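Local coordinates for centrosomal protein of 104 kDa (Homo sapiens, PDB 5LPI), which is required for ciliogenesis and for structural integrity at the ciliary tip, and is represented here by its array of four zinc fingers, at residues Cys36-Arg41 and His121-Ala126; Val49-Leu54 and Arg103-His108; Arg73-Val78 and Asn93-Glu98; Asn11-Cys16 and Leu30-His35. All blocks are in the same frame, centred on the assembly; numbering follows the deposited sequence.

The four contacts run through the zinc finger array in the spatial order 4, 1, 2, 3, with neighbouring centres 10 to 11 Å apart and interactions 3 and 4 about 28 Å apart on opposite sides of the chain's centre. Interaction 4 comes first along the chain and lies within the first finger, whose last zinc ligand, C36, belongs to interaction 1. Interaction 1 closes a long loop enclosing interaction 2, which encloses interaction 3. Interactions 1 and 2 share the zinc of C104, C107, H121 and C128 and the hairpin of strands 39-41 and 48-50. The last finger thus packs against all three earlier ones, meeting the third where interactions 2 and 3 touch, in one continuous, elongated array.

Interaction 1: Cys36-Arg41 and His121-Ala126; sequences CLMLTR and HLMGPA. With ZN (zinc ion), chain G; ZN (zinc ion), chain H.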
loop_
_atom_site.group_PDB
_atom_site.type_symbol
_atom_site.label_atom_id
_atom_site.label_comp_id
_atom_site.label_asym_id
_atom_site.label_seq_id
_atom_site.Cartn_x
_atom_site.Cartn_y
_atom_site.Cartn_z
ATOM N N CYS A 36 10.460 3.367 4.629
ATOM C CA CYS A 36 9.902 3.678 3.311
ATOM C C CYS A 36 8.436 4.094 3.404
ATOM O O CYS A 36 7.600 3.342 3.908
ATOM C CB CYS A 36 10.038 2.479 2.376
ATOM S SG CYS A 36 9.479 2.818 0.663
ATOM N N LEU A 37 8.115 5.287 2.877
ATOM C CA LEU A 37 6.749 5.803 2.972
ATOM C C LEU A 37 5.758 5.022 2.115
ATOM O O LEU A 37 4.549 5.130 2.337
ATOM C CB LEU A 37 6.714 7.286 2.572
ATOM C CG LEU A 37 7.511 8.231 3.476
ATOM C CD1 LEU A 37 7.462 9.653 2.960
ATOM C CD2 LEU A 37 7.006 8.165 4.905
ATOM N N MET A 38 6.227 4.250 1.143
ATOM C CA MET A 38 5.331 3.509 0.264
ATOM C C MET A 38 4.960 2.140 0.812
ATOM O O MET A 38 4.090 1.459 0.242
ATOM C CB MET A 38 5.968 3.354 -1.114
ATOM C CG MET A 38 6.316 4.682 -1.779
ATOM S SD MET A 38 4.840 5.660 -2.167
ATOM C CE MET A 38 4.003 4.498 -3.249
ATOM N N LEU A 39 5.583 1.727 1.904
ATOM C CA LEU A 39 5.376 0.406 2.464
ATOM C C LEU A 39 4.783 0.523 3.860
ATOM O O LEU A 39 4.838 1.577 4.505
ATOM C CB LEU A 39 6.702 -0.375 2.526
ATOM C CG LEU A 39 7.556 -0.367 1.265
ATOM C CD1 LEU A 39 8.890 -1.089 1.531
ATOM C CD2 LEU A 39 6.825 -1.002 0.076
ATOM N N THR A 40 4.214 -0.589 4.314
ATOM C CA THR A 40 3.682 -0.696 5.659
ATOM C C THR A 40 3.979 -2.099 6.173
ATOM O O THR A 40 4.194 -3.029 5.393
ATOM C CB THR A 40 2.172 -0.392 5.677
ATOM O OG1 THR A 40 1.729 -0.320 7.024
ATOM C CG2 THR A 40 1.376 -1.487 4.972
ATOM N N ARG A 41 4.018 -2.250 7.492
ATOM C CA ARG A 41 4.053 -3.578 8.092
ATOM C C ARG A 41 2.631 -4.077 8.272
ATOM O O ARG A 41 1.837 -3.434 8.959
ATOM C CB ARG A 41 4.729 -3.568 9.462
ATOM C CG ARG A 41 6.207 -3.651 9.469
ATOM C CD ARG A 41 6.695 -3.608 10.922
ATOM N NE ARG A 41 7.874 -2.772 11.022
ATOM C CZ ARG A 41 8.363 -2.295 12.155
ATOM N NH1 ARG A 41 7.770 -2.578 13.309
ATOM N NH2 ARG A 41 9.438 -1.538 12.118
ATOM N N HIS A 121 0.284 10.766 -3.380
ATOM C CA HIS A 121 -0.647 10.586 -2.271
ATOM C C HIS A 121 0.077 10.174 -0.994
ATOM O O HIS A 121 -0.132 10.762 0.070
ATOM C CB HIS A 121 -1.694 9.538 -2.628
ATOM C CG HIS A 121 -2.687 9.307 -1.535
ATOM N ND1 HIS A 121 -3.745 10.158 -1.304
ATOM C CD2 HIS A 121 -2.762 8.345 -0.584
ATOM C CE1 HIS A 121 -4.440 9.722 -0.268
ATOM N NE2 HIS A 121 -3.868 8.620 0.181
ATOM N N LEU A 122 0.933 9.165 -1.083
ATOM C CA LEU A 122 1.512 8.585 0.127
ATOM C C LEU A 122 2.683 9.400 0.675
ATOM O O LEU A 122 2.900 9.421 1.891
ATOM C CB LEU A 122 1.937 7.145 -0.154
ATOM C CG LEU A 122 0.749 6.189 -0.339
ATOM C CD1 LEU A 122 1.229 4.804 -0.739
ATOM C CD2 LEU A 122 -0.093 6.109 0.944
ATOM N N MET A 123 3.422 10.106 -0.182
ATOM C CA MET A 123 4.622 10.811 0.252
ATOM C C MET A 123 4.541 12.321 0.154
ATOM O O MET A 123 5.325 13.008 0.815
ATOM C CB MET A 123 5.822 10.348 -0.576
ATOM C CG MET A 123 5.871 8.862 -0.678
ATOM S SD MET A 123 7.489 8.333 -1.183
ATOM C CE MET A 123 7.447 8.526 -2.913
ATOM N N GLY A 124 3.643 12.852 -0.659
ATOM C CA GLY A 124 3.641 14.264 -0.940
ATOM C C GLY A 124 3.178 15.057 0.259
ATOM O O GLY A 124 2.755 14.499 1.279
ATOM N N PRO A 125 3.250 16.379 0.161
ATOM C CA PRO A 125 2.711 17.222 1.227
ATOM C C PRO A 125 1.197 17.289 1.126
ATOM O O PRO A 125 0.619 17.266 0.035
ATOM C CB PRO A 125 3.355 18.594 0.965
ATOM C CG PRO A 125 4.098 18.472 -0.363
ATOM C CD PRO A 125 3.686 17.179 -0.994
ATOM N N ALA A 126 0.558 17.351 2.295
ATOM C CA ALA A 126 -0.897 17.405 2.409
ATOM C C ALA A 126 -1.569 16.226 1.711
ATOM O O ALA A 126 -2.732 16.323 1.297
ATOM C CB ALA A 126 -1.455 18.728 1.871
HETATM ZN ZN ZN G . 11.592 3.442 -0.137
HETATM ZN ZN ZN H . -4.387 7.582 1.910
#
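L37 and M38 meet L122 and M123 through aliphatic and thioether groups, and the one aromatic ring of the two segments, that of H121, stands beside this contact. Its NE2 binds a zinc ion at 2.1 Å, with CD2 and CE1 flanking the metal evenly; C104, C107 and C128 complete the site. In the contact itself M123 is the central piece. Its CG lies 3.7 Å from L37 CB and also touches M38 SD, while its own SD packs on M38 CG; the two methionine chains cross at about a right angle. M38 leaves its backbone with CG anti to the carbonyl carbon (chi1 -58°) and then bends at both chi2 and chi3, a curl that carries CE to within 3.8 Å of L122 CD1.

The arrangement joins two CCHC zinc fingers distant in sequence. C36, the last ligand of the first zinc, begins a type I turn closed by L39 N on C36 O at 3.3 Å, and M38 N points to the metal-bound C36 SG at 3.6 Å. This turn sits against the end of helix 115-123, which carries the histidine of the fourth site and stops at M123 before G124 departs. With an alanine in place of M123, L37 CB and M38 SD would probably lose the surface they both rest on, and a gap would open between turn and helix end. N131 ND2 bridges the two backbones, hydrogen-bonded to both L37 O and L122 O.

Interaction 2: Val49-Leu54 and Arg103-His108; sequences VEISSL and RCPLCH. With ZN (zinc ion), chain H.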
loop_
_atom_site.group_PDB
_atom_site.type_symbol
_atom_site.label_atom_id
_atom_site.label_comp_id
_atom_site.label_asym_id
_atom_site.label_seq_id
_atom_site.Cartn_x
_atom_site.Cartn_y
_atom_site.Cartn_z
ATOM N N VAL A 49 4.599 -4.904 3.372
ATOM C CA VAL A 49 3.861 -4.967 2.116
ATOM C C VAL A 49 3.753 -3.565 1.519
ATOM O O VAL A 49 3.790 -2.555 2.231
ATOM C CB VAL A 49 2.445 -5.581 2.286
ATOM C CG1 VAL A 49 2.511 -6.945 2.961
ATOM C CG2 VAL A 49 1.559 -4.656 3.059
ATOM N N GLU A 50 3.636 -3.512 0.196
ATOM C CA GLU A 50 3.344 -2.253 -0.474
ATOM C C GLU A 50 1.952 -1.785 -0.074
ATOM O O GLU A 50 0.998 -2.571 -0.091
ATOM C CB GLU A 50 3.424 -2.427 -1.987
ATOM C CG GLU A 50 4.829 -2.650 -2.515
ATOM C CD GLU A 50 4.857 -2.843 -4.028
ATOM O OE1 GLU A 50 5.246 -3.936 -4.487
ATOM O OE2 GLU A 50 4.496 -1.904 -4.754
ATOM N N ILE A 51 1.829 -0.510 0.290
ATOM C CA ILE A 51 0.511 0.029 0.609
ATOM C C ILE A 51 -0.420 -0.108 -0.589
ATOM O O ILE A 51 -1.597 -0.458 -0.441
ATOM C CB ILE A 51 0.630 1.489 1.085
ATOM C CG1 ILE A 51 1.397 1.537 2.413
ATOM C CG2 ILE A 51 -0.761 2.130 1.250
ATOM C CD1 ILE A 51 1.826 2.924 2.814
ATOM N N SER A 52 0.098 0.116 -1.799
ATOM C CA SER A 52 -0.751 0.025 -2.982
ATOM C C SER A 52 -1.176 -1.404 -3.286
ATOM O O SER A 52 -2.042 -1.606 -4.145
ATOM C CB SER A 52 -0.041 0.638 -4.197
ATOM O OG SER A 52 1.126 -0.088 -4.543
ATOM N N SER A 53 -0.620 -2.383 -2.571
ATOM C CA SER A 53 -0.945 -3.796 -2.730
ATOM C C SER A 53 -1.567 -4.386 -1.473
ATOM O O SER A 53 -1.706 -5.618 -1.376
ATOM C CB SER A 53 0.316 -4.583 -3.102
ATOM O OG SER A 53 0.765 -4.246 -4.404
ATOM N N LEU A 54 -1.937 -3.544 -0.501
ATOM C CA LEU A 54 -2.279 -4.058 0.825
ATOM C C LEU A 54 -3.582 -4.842 0.801
ATOM O O LEU A 54 -3.676 -5.918 1.402
ATOM C CB LEU A 54 -2.359 -2.912 1.838
ATOM C CG LEU A 54 -2.827 -3.267 3.244
ATOM C CD1 LEU A 54 -1.905 -4.275 3.938
ATOM C CD2 LEU A 54 -2.984 -2.016 4.103
ATOM N N ARG A 103 -7.067 3.480 -5.144
ATOM C CA ARG A 103 -7.819 3.440 -3.898
ATOM C C ARG A 103 -6.843 3.263 -2.745
ATOM O O ARG A 103 -6.153 2.241 -2.669
ATOM C CB ARG A 103 -8.838 2.298 -3.911
ATOM C CG ARG A 103 -9.409 1.953 -2.547
ATOM C CD ARG A 103 -10.112 3.146 -1.917
ATOM N NE ARG A 103 -11.012 2.755 -0.831
ATOM C CZ ARG A 103 -12.339 2.880 -0.869
ATOM N NH1 ARG A 103 -12.940 3.395 -1.945
ATOM N NH2 ARG A 103 -13.069 2.511 0.179
ATOM N N CYS A 104 -6.788 4.246 -1.858
ATOM C CA CYS A 104 -5.915 4.143 -0.690
ATOM C C CYS A 104 -6.582 3.279 0.364
ATOM O O CYS A 104 -7.681 3.616 0.820
ATOM C CB CYS A 104 -5.600 5.503 -0.081
ATOM S SG CYS A 104 -4.406 5.338 1.278
ATOM N N PRO A 105 -5.970 2.169 0.774
ATOM C CA PRO A 105 -6.563 1.352 1.836
ATOM C C PRO A 105 -6.378 1.941 3.228
ATOM O O PRO A 105 -6.973 1.423 4.185
ATOM C CB PRO A 105 -5.809 0.028 1.702
ATOM C CG PRO A 105 -4.395 0.484 1.336
ATOM C CD PRO A 105 -4.641 1.666 0.364
ATOM N N LEU A 106 -5.571 2.994 3.378
ATOM C CA LEU A 106 -5.347 3.585 4.697
ATOM C C LEU A 106 -6.364 4.679 5.012
ATOM O O LEU A 106 -6.892 4.738 6.126
ATOM C CB LEU A 106 -3.929 4.151 4.792
ATOM C CG LEU A 106 -2.791 3.179 4.462
ATOM C CD1 LEU A 106 -1.442 3.877 4.637
ATOM C CD2 LEU A 106 -2.878 1.904 5.341
ATOM N N CYS A 107 -6.647 5.558 4.052
ATOM C CA CYS A 107 -7.608 6.632 4.269
ATOM C C CYS A 107 -8.882 6.461 3.453
ATOM O O CYS A 107 -9.797 7.285 3.581
ATOM C CB CYS A 107 -6.963 7.999 3.967
ATOM S SG CYS A 107 -6.678 8.330 2.198
ATOM N N HIS A 108 -8.956 5.440 2.590
ATOM C CA HIS A 108 -10.167 5.092 1.840
ATOM C C HIS A 108 -10.529 6.097 0.751
ATOM O O HIS A 108 -11.682 6.142 0.321
ATOM C CB HIS A 108 -11.365 4.910 2.777
ATOM C CG HIS A 108 -11.035 4.134 4.007
ATOM N ND1 HIS A 108 -10.755 2.782 3.978
ATOM C CD2 HIS A 108 -10.885 4.527 5.293
ATOM C CE1 HIS A 108 -10.482 2.369 5.203
ATOM N NE2 HIS A 108 -10.541 3.409 6.017
HETATM ZN ZN ZN H . -4.387 7.582 1.910
#
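L106 reaches between I51 and L54 with its two methyl groups parted. From CB its chain runs with CG anti to the carbonyl carbon (chi1 -54°), which turns the fork toward the 49-54 segment. CG comes 3.9 Å from I51 CG2. Beyond it the branches divide the work: CD1 meets both I51 CG2 and the tip of the same side chain, I51 CD1, whereas CD2 ends 4.1 Å from L54 CD2. L106 crosses both partners at about a right angle.

P105 fills the neighbouring place. Its CG lies 3.4 Å from I51 O, an oxygen that already accepts the backbone N-H of L54, and the same CG touches L54 CD2 at 4.0 Å. W118 of helix 115-123 and T55 of helix 54-60 also border this proline.

P105 and L106 are the two residues between the cysteines of a CxxC zinc knuckle. C104 SG and C107 SG both bind the metal, whose other ligands are H121 and C128. C104 SG further accepts the N-H of C107 over 3.6 Å at 164°, with a weak bond from L106 N besides, so the turn that presents the proline and leucine is tied to the metal site. On the other side, I51 follows strand 48-50 and L54 starts helix 54-60 of the second finger.

The second and fourth fingers therefore meet here by shape: methyl and ring carbons pack without directional bonds, and the metal-braced knuckle probably sets where those carbons stand.

Interaction 3: Arg73-Val78 and Asn93-Glu98; sequences RCSEAV and NPAKPE. With ZN (zinc ion), chain E.
R73 starts extended, CG anti to the backbone N (chi1 -175°), and bends at chi3 (148°), which brings its guanidinium over P94. The two side chains lie alongside each other and point the same way. P94 CG stands 3.6 Å above the guanidinium plane, over the centre of one face. The contact belongs to the third zinc finger: R73 and C74 end its CxxC knuckle, C71 to C74, and N93 follows C92, the last ligand of the same zinc.

C74 SG binds the metal at 2.4 Å, completing with C71, H86 and C92 a CCHC site. Its CB lies 3.3 Å from N93 O, so the chain leaving the site runs close beside the knuckle. One hydrogen bond ties the two backbones: A95 N donates to R73 O over 2.9 Å at 161°, tilted modestly from the carbonyl plane. P94 CA also leans on that oxygen.

R73 NH2 is hydrogen-bonded to C92 O, which is likely to steady the guanidinium over the proline. Links to the fourth finger leave from the same place: E76 forms a salt bridge with R103, and N93 ND2 bonds to H108 O. At the far end of the contact the methyl of A95 settles against the knuckle backbone, its CB 3.4 Å from C74 O.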
loop_
_atom_site.group_PDB
_atom_site.type_symbol
_atom_site.label_atom_id
_atom_site.label_comp_id
_atom_site.label_asym_id
_atom_site.label_seq_id
_atom_site.Cartn_x
_atom_site.Cartn_y
_atom_site.Cartn_z
ATOM N N ARG A 73 -18.624 -3.413 -2.061
ATOM C CA ARG A 73 -18.879 -1.982 -2.211
ATOM C C ARG A 73 -17.575 -1.194 -2.281
ATOM O O ARG A 73 -17.324 -0.477 -3.256
ATOM C CB ARG A 73 -19.765 -1.474 -1.064
ATOM C CG ARG A 73 -20.200 -0.007 -1.165
ATOM C CD ARG A 73 -21.111 0.352 0.015
ATOM N NE ARG A 73 -21.000 1.748 0.454
ATOM C CZ ARG A 73 -21.849 2.710 0.105
ATOM N NH1 ARG A 73 -22.874 2.432 -0.689
ATOM N NH2 ARG A 73 -21.687 3.944 0.562
ATOM N N CYS A 74 -16.723 -1.322 -1.265
ATOM C CA CYS A 74 -15.498 -0.537 -1.222
ATOM C C CYS A 74 -14.274 -1.279 -1.746
ATOM O O CYS A 74 -13.222 -0.654 -1.886
ATOM C CB CYS A 74 -15.215 -0.056 0.207
ATOM S SG CYS A 74 -15.003 -1.385 1.391
ATOM N N SER A 75 -14.379 -2.579 -2.025
ATOM C CA SER A 75 -13.301 -3.429 -2.540
ATOM C C SER A 75 -12.233 -3.732 -1.497
ATOM O O SER A 75 -11.243 -4.400 -1.825
ATOM C CB SER A 75 -12.609 -2.834 -3.776
ATOM O OG SER A 75 -11.714 -1.788 -3.399
ATOM N N GLU A 76 -12.394 -3.281 -0.259
ATOM C CA GLU A 76 -11.393 -3.491 0.772
ATOM C C GLU A 76 -11.617 -4.820 1.495
ATOM O O GLU A 76 -12.696 -5.419 1.445
ATOM C CB GLU A 76 -11.407 -2.331 1.770
ATOM C CG GLU A 76 -11.056 -0.981 1.131
ATOM C CD GLU A 76 -11.014 0.170 2.124
ATOM O OE1 GLU A 76 -11.113 -0.075 3.351
ATOM O OE2 GLU A 76 -10.886 1.331 1.672
ATOM N N ALA A 77 -10.560 -5.284 2.157
ATOM C CA ALA A 77 -10.647 -6.442 3.036
ATOM C C ALA A 77 -11.242 -6.043 4.379
ATOM O O ALA A 77 -10.876 -5.018 4.964
ATOM C CB ALA A 77 -9.264 -7.057 3.258
ATOM N N VAL A 78 -12.161 -6.864 4.866
ATOM C CA VAL A 78 -12.803 -6.683 6.159
ATOM C C VAL A 78 -12.736 -8.024 6.877
ATOM O O VAL A 78 -12.817 -9.075 6.232
ATOM C CB VAL A 78 -14.271 -6.225 5.988
ATOM C CG1 VAL A 78 -14.962 -6.077 7.334
ATOM C CG2 VAL A 78 -14.333 -4.909 5.192
ATOM N N ASN A 93 -16.653 3.919 1.684
ATOM C CA ASN A 93 -16.594 4.716 0.465
ATOM C C ASN A 93 -16.579 3.800 -0.757
ATOM O O ASN A 93 -15.666 2.974 -0.888
ATOM C CB ASN A 93 -15.355 5.603 0.472
ATOM C CG ASN A 93 -15.259 6.484 -0.784
ATOM O OD1 ASN A 93 -16.257 6.713 -1.483
ATOM N ND2 ASN A 93 -14.055 6.954 -1.083
ATOM N N PRO A 94 -17.541 3.919 -1.671
ATOM C CA PRO A 94 -17.588 2.986 -2.807
ATOM C C PRO A 94 -16.332 3.060 -3.665
ATOM O O PRO A 94 -15.689 4.106 -3.785
ATOM C CB PRO A 94 -18.828 3.441 -3.586
ATOM C CG PRO A 94 -19.683 4.118 -2.552
ATOM C CD PRO A 94 -18.717 4.811 -1.642
ATOM N N ALA A 95 -15.979 1.920 -4.250
ATOM C CA ALA A 95 -14.802 1.821 -5.097
ATOM C C ALA A 95 -15.161 2.124 -6.548
ATOM O O ALA A 95 -16.330 2.106 -6.944
ATOM C CB ALA A 95 -14.175 0.430 -4.991
ATOM N N LYS A 96 -14.135 2.412 -7.335
ATOM C CA LYS A 96 -14.250 2.697 -8.755
ATOM C C LYS A 96 -13.322 1.765 -9.519
ATOM O O LYS A 96 -12.378 1.217 -8.942
ATOM C CB LYS A 96 -13.895 4.164 -9.028
ATOM C CG LYS A 96 -14.753 5.127 -8.236
ATOM C CD LYS A 96 -14.284 6.555 -8.401
ATOM C CE LYS A 96 -15.435 7.527 -8.192
ATOM N NZ LYS A 96 -15.051 8.700 -7.376
ATOM N N PRO A 97 -13.574 1.549 -10.813
ATOM C CA PRO A 97 -12.696 0.671 -11.603
ATOM C C PRO A 97 -11.226 1.042 -11.451
ATOM O O PRO A 97 -10.857 2.220 -11.438
ATOM C CB PRO A 97 -13.184 0.887 -13.039
ATOM C CG PRO A 97 -14.626 1.281 -12.891
ATOM C CD PRO A 97 -14.718 2.051 -11.600
ATOM N N GLU A 98 -10.379 0.017 -11.335
ATOM C CA GLU A 98 -8.959 0.245 -11.080
ATOM C C GLU A 98 -8.317 1.106 -12.163
ATOM O O GLU A 98 -7.403 1.885 -11.874
ATOM C CB GLU A 98 -8.226 -1.091 -10.957
ATOM C CG GLU A 98 -6.759 -0.950 -10.602
ATOM C CD GLU A 98 -6.169 -2.218 -10.020
ATOM O OE1 GLU A 98 -6.898 -3.228 -9.925
ATOM O OE2 GLU A 98 -4.977 -2.200 -9.651
HETATM ZN ZN ZN E . -17.194 -1.718 2.253
#

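Interaction 4: Asn11-Cys16 and Leu30-His35; sequences NLCIFC and LHYWKH. With ZN (zinc ion), chain G.
Metal bonds come first: C13 SG, C16 SG and H31 NE2 all hold one zinc ion, NE2 at 2.1 Å, and C36 SG is the fourth ligand. H31 extends CG anti to its backbone N (chi1 180°), which sends the ring from helix 27-35 to the metal with both sulfurs near its edge.

Aromatic contacts flank the site. F15 offers its edge to the face of Y32 in an offset edge-to-face pair, centroids 5.4 Å apart and planes at 82°. C13 SG lies in the plane of the Y32 ring, 3.9 Å from Y32 CE1.

Among polar bonds, C16 N points almost straight at C13 SG (3.5 Å, 173°), as in zinc knuckles. A water joins Y32 OH, at 2.7 Å, to I14 N and to L12 O, to which it donates. A phenylalanine at Y32 would probably keep the ring pair but leave this water without its link to the helix.

The metal thus fastens the knuckle to the helix of the first CCHC finger, while N-H donation would be expected to spread part of the thiolate charge into the backbone.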
loop_
_atom_site.group_PDB
_atom_site.type_symbol
_atom_site.label_atom_id
_atom_site.label_comp_id
_atom_site.label_asym_id
_atom_site.label_seq_id
_atom_site.Cartn_x
_atom_site.Cartn_y
_atom_site.Cartn_z
ATOM N N ASN A 11 21.710 0.916 -5.010
ATOM C CA ASN A 11 21.520 1.999 -4.040
ATOM C C ASN A 11 20.173 2.697 -4.224
ATOM O O ASN A 11 20.020 3.873 -3.883
ATOM C CB ASN A 11 22.664 3.015 -4.104
ATOM C CG ASN A 11 24.002 2.404 -3.745
ATOM O OD1 ASN A 11 24.083 1.517 -2.893
ATOM N ND2 ASN A 11 25.062 2.869 -4.396
ATOM N N LEU A 12 19.179 1.971 -4.739
ATOM C CA LEU A 12 17.882 2.552 -5.053
ATOM C C LEU A 12 16.765 1.757 -4.388
ATOM O O LEU A 12 16.713 0.531 -4.509
ATOM C CB LEU A 12 17.654 2.592 -6.566
ATOM C CG LEU A 12 16.211 2.827 -7.015
ATOM C CD1 LEU A 12 15.855 4.308 -6.968
ATOM C CD2 LEU A 12 15.998 2.245 -8.420
ATOM N N CYS A 13 15.854 2.457 -3.721
ATOM C CA CYS A 13 14.589 1.853 -3.303
ATOM C C CYS A 13 13.608 1.941 -4.471
ATOM O O CYS A 13 13.131 3.028 -4.800
ATOM C CB CYS A 13 14.007 2.564 -2.088
ATOM S SG CYS A 13 12.382 1.905 -1.585
ATOM N N ILE A 14 13.279 0.797 -5.072
ATOM C CA ILE A 14 12.351 0.802 -6.198
ATOM C C ILE A 14 10.932 1.186 -5.808
ATOM O O ILE A 14 10.116 1.463 -6.695
ATOM C CB ILE A 14 12.326 -0.571 -6.893
ATOM C CG1 ILE A 14 11.787 -1.635 -5.944
ATOM C CG2 ILE A 14 13.725 -0.956 -7.368
ATOM C CD1 ILE A 14 11.524 -2.941 -6.621
ATOM N N PHE A 15 10.607 1.225 -4.515
ATOM C CA PHE A 15 9.246 1.562 -4.110
ATOM C C PHE A 15 9.032 3.060 -3.999
ATOM O O PHE A 15 8.076 3.591 -4.570
ATOM C CB PHE A 15 8.907 0.873 -2.789
ATOM C CG PHE A 15 9.087 -0.594 -2.860
ATOM C CD1 PHE A 15 8.224 -1.356 -3.624
ATOM C CD2 PHE A 15 10.154 -1.209 -2.231
ATOM C CE1 PHE A 15 8.395 -2.717 -3.728
ATOM C CE2 PHE A 15 10.333 -2.573 -2.325
ATOM C CZ PHE A 15 9.455 -3.331 -3.078
ATOM N N CYS A 16 9.899 3.758 -3.273
ATOM C CA CYS A 16 9.745 5.198 -3.154
ATOM C C CYS A 16 10.687 5.977 -4.062
ATOM O O CYS A 16 10.550 7.205 -4.164
ATOM C CB CYS A 16 9.945 5.642 -1.702
ATOM S SG CYS A 16 11.639 5.556 -1.118
ATOM N N LEU A 30 16.472 -2.556 6.073
ATOM C CA LEU A 30 16.082 -1.717 7.198
ATOM C C LEU A 30 15.173 -0.587 6.733
ATOM O O LEU A 30 14.209 -0.227 7.424
ATOM C CB LEU A 30 17.331 -1.173 7.888
ATOM C CG LEU A 30 17.167 -0.315 9.139
ATOM C CD1 LEU A 30 16.304 -1.022 10.196
ATOM C CD2 LEU A 30 18.543 -0.026 9.692
ATOM N N HIS A 31 15.480 -0.015 5.565
ATOM C CA HIS A 31 14.606 0.960 4.927
ATOM C C HIS A 31 13.172 0.449 4.805
ATOM O O HIS A 31 12.225 1.134 5.209
ATOM C CB HIS A 31 15.177 1.322 3.542
ATOM C CG HIS A 31 14.348 2.316 2.793
ATOM N ND1 HIS A 31 14.216 3.626 3.197
ATOM C CD2 HIS A 31 13.609 2.193 1.664
ATOM C CE1 HIS A 31 13.434 4.271 2.349
ATOM N NE2 HIS A 31 13.051 3.422 1.416
ATOM N N TYR A 32 12.987 -0.751 4.241
ATOM C CA TYR A 32 11.633 -1.275 4.068
ATOM C C TYR A 32 10.969 -1.526 5.414
ATOM O O TYR A 32 9.763 -1.307 5.576
ATOM C CB TYR A 32 11.636 -2.582 3.279
ATOM C CG TYR A 32 12.419 -2.619 1.971
ATOM C CD1 TYR A 32 12.426 -1.542 1.090
ATOM C CD2 TYR A 32 13.133 -3.763 1.615
ATOM C CE1 TYR A 32 13.153 -1.605 -0.116
ATOM C CE2 TYR A 32 13.851 -3.835 0.419
ATOM C CZ TYR A 32 13.856 -2.749 -0.440
ATOM O OH TYR A 32 14.574 -2.825 -1.620
ATOM N N TRP A 33 11.736 -2.031 6.381
ATOM C CA TRP A 33 11.159 -2.455 7.650
ATOM C C TRP A 33 10.650 -1.266 8.457
ATOM O O TRP A 33 9.637 -1.387 9.158
ATOM C CB TRP A 33 12.207 -3.247 8.445
ATOM C CG TRP A 33 11.748 -3.755 9.777
ATOM C CD1 TRP A 33 12.283 -3.445 10.997
ATOM C CD2 TRP A 33 10.681 -4.686 10.033
ATOM N NE1 TRP A 33 11.613 -4.122 11.986
ATOM C CE2 TRP A 33 10.632 -4.891 11.427
ATOM C CE3 TRP A 33 9.780 -5.379 9.219
ATOM C CZ2 TRP A 33 9.700 -5.735 12.026
ATOM C CZ3 TRP A 33 8.860 -6.225 9.812
ATOM C CH2 TRP A 33 8.830 -6.399 11.205
ATOM N N LYS A 34 11.306 -0.116 8.351
ATOM C CA LYS A 34 11.010 1.016 9.227
ATOM C C LYS A 34 10.635 2.320 8.532
ATOM O O LYS A 34 9.836 3.075 9.090
ATOM C CB LYS A 34 12.210 1.310 10.139
ATOM C CG LYS A 34 12.423 0.220 11.200
ATOM C CD LYS A 34 13.527 0.598 12.159
ATOM C CE LYS A 34 13.610 -0.478 13.272
ATOM N NZ LYS A 34 14.517 -0.100 14.383
ATOM N N HIS A 35 11.174 2.613 7.356
ATOM C CA HIS A 35 11.194 4.003 6.898
ATOM C C HIS A 35 10.449 4.279 5.603
ATOM O O HIS A 35 9.875 5.356 5.474
ATOM C CB HIS A 35 12.642 4.468 6.739
ATOM C CG HIS A 35 13.428 4.367 8.001
ATOM N ND1 HIS A 35 13.107 5.087 9.129
ATOM C CD2 HIS A 35 14.506 3.614 8.325
ATOM C CE1 HIS A 35 13.960 4.791 10.097
ATOM N NE2 HIS A 35 14.820 3.901 9.634
HETATM ZN ZN ZN G . 11.592 3.442 -0.137
HETATM O O HOH W 1 14.785 -1.509 -3.923
#